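Local atomic coordinates of branched-chain alpha-ketoacid decarboxylase (Lactococcus lactis, PDB entry 2VBF), a protein that binds thiamine diphosphate and magnesium and probably decarboxylates branched-chain and aromatic alpha-keto acids to the corresponding aldehydes. Residues F242-T247 with A345-L350. Residues are numbered along the deposited sequence; the frame is centred on the assembly and turned at random.
Sequences FGLEKT and AVVSSL
V347, in the last turn of helix 343-348, packs against L244, while T247 lays a methyl on the backbone of V347 and S348; together these touches make the contact between 242-247 and 345-350, which buries 161 Å² in total. One methyl of L244 does the touching: CD1 lies 4.0 Å from V347 CG1 and equally near V347 CB, with the two side chains crossing at a slant. On V347 the branch used is CG1, set anti to the backbone N (chi1 174°). T247, three residues after L244 and in the first turn of helix 245-255, adds a second touch. Its CG2 is also anti to its own N, and it rests 3.9 Å from V347 O and 4.0 Å from S348 CA, where the CA atoms of T247 and S348 come within 6.5 Å. G243, with positive phi (62°) and two bonds back into the last turn, closes helix 237-241 as a Schellman motif; L244 then occupies the N-cap position of helix 245-255. The leucine is buried, with V239 and F343 also against it. Within 345-350, S349 OG donates to V346 O at 2.6 Å; S349 N reaches the same oxygen from the same face of its plane, and two donors thus hold V346 O. This is small-scale van der Waals packing between the start of helix 245-255 and the last turn of helix 343-348, within the central domain of the thiamine diphosphate enzyme fold, away from the cofactor site.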
# COMPACT_ATOMS: atom_id res chain seq x y z
N PHE A 242 13.41 17.25 -14.55
CA PHE A 242 14.35 17.15 -15.67
C PHE A 242 15.82 17.29 -15.27
O PHE A 242 16.68 17.28 -16.13
CB PHE A 242 14.00 18.23 -16.71
CG PHE A 242 13.00 17.77 -17.72
CD1 PHE A 242 13.42 17.19 -18.91
CD2 PHE A 242 11.64 17.87 -17.48
CE1 PHE A 242 12.49 16.74 -19.85
CE2 PHE A 242 10.71 17.42 -18.41
CZ PHE A 242 11.14 16.86 -19.59
N GLY A 243 16.11 17.41 -13.98
CA GLY A 243 17.49 17.63 -13.53
C GLY A 243 18.07 18.94 -14.07
O GLY A 243 19.26 19.00 -14.41
N LEU A 244 17.24 19.98 -14.13
CA LEU A 244 17.63 21.29 -14.66
C LEU A 244 18.04 22.28 -13.57
O LEU A 244 18.26 23.46 -13.85
CB LEU A 244 16.49 21.87 -15.51
CG LEU A 244 16.30 21.21 -16.87
CD1 LEU A 244 14.95 21.55 -17.45
CD2 LEU A 244 17.43 21.63 -17.83
N GLU A 245 18.16 21.82 -12.32
CA GLU A 245 18.49 22.74 -11.22
C GLU A 245 19.80 23.48 -11.45
O GLU A 245 19.86 24.71 -11.27
CB GLU A 245 18.56 22.03 -9.87
CG GLU A 245 17.26 21.32 -9.44
CD GLU A 245 17.33 19.82 -9.70
OE1 GLU A 245 17.66 19.44 -10.85
OE2 GLU A 245 17.07 19.01 -8.77
N LYS A 246 20.85 22.76 -11.82
CA LYS A 246 22.16 23.40 -11.99
C LYS A 246 22.13 24.40 -13.15
O LYS A 246 22.81 25.41 -13.11
CB LYS A 246 23.25 22.35 -12.22
CG LYS A 246 23.50 21.47 -11.01
CD LYS A 246 24.12 22.24 -9.86
CE LYS A 246 24.32 21.37 -8.64
NZ LYS A 246 25.28 20.29 -8.92
N THR A 247 21.33 24.09 -14.17
CA THR A 247 21.15 24.96 -15.34
C THR A 247 20.49 26.29 -14.95
O THR A 247 20.96 27.37 -15.32
CB THR A 247 20.31 24.23 -16.42
OG1 THR A 247 21.03 23.06 -16.87
CG2 THR A 247 20.01 25.12 -17.62
N ALA A 345 14.44 21.92 -23.71
CA ALA A 345 15.13 22.68 -24.75
C ALA A 345 15.14 24.17 -24.44
O ALA A 345 16.18 24.83 -24.51
CB ALA A 345 14.49 22.42 -26.12
N VAL A 346 13.98 24.71 -24.08
CA VAL A 346 13.88 26.14 -23.83
C VAL A 346 14.68 26.53 -22.58
O VAL A 346 15.47 27.47 -22.62
CB VAL A 346 12.41 26.62 -23.76
CG1 VAL A 346 12.35 28.10 -23.42
CG2 VAL A 346 11.71 26.36 -25.10
N VAL A 347 14.51 25.79 -21.49
CA VAL A 347 15.21 26.12 -20.25
C VAL A 347 16.73 26.05 -20.41
O VAL A 347 17.44 26.92 -19.92
CB VAL A 347 14.74 25.22 -19.08
CG1 VAL A 347 15.58 25.46 -17.83
CG2 VAL A 347 13.27 25.48 -18.80
N SER A 348 17.21 25.05 -21.14
CA SER A 348 18.65 24.89 -21.36
C SER A 348 19.22 25.92 -22.35
O SER A 348 20.43 26.07 -22.45
CB SER A 348 18.99 23.47 -21.81
OG SER A 348 18.36 23.16 -23.04
N SER A 349 18.34 26.62 -23.08
CA SER A 349 18.78 27.67 -24.00
C SER A 349 18.83 29.05 -23.32
O SER A 349 19.19 30.05 -23.96
CB SER A 349 17.86 27.72 -25.23
OG SER A 349 16.53 28.07 -24.87
N LEU A 350 18.48 29.12 -22.04
CA LEU A 350 18.46 30.40 -21.32
C LEU A 350 19.86 31.02 -21.21
O LEU A 350 19.99 32.25 -21.25
CB LEU A 350 17.84 30.25 -19.93
CG LEU A 350 16.32 30.08 -19.89
CD1 LEU A 350 15.86 29.84 -18.45
CD2 LEU A 350 15.58 31.28 -20.50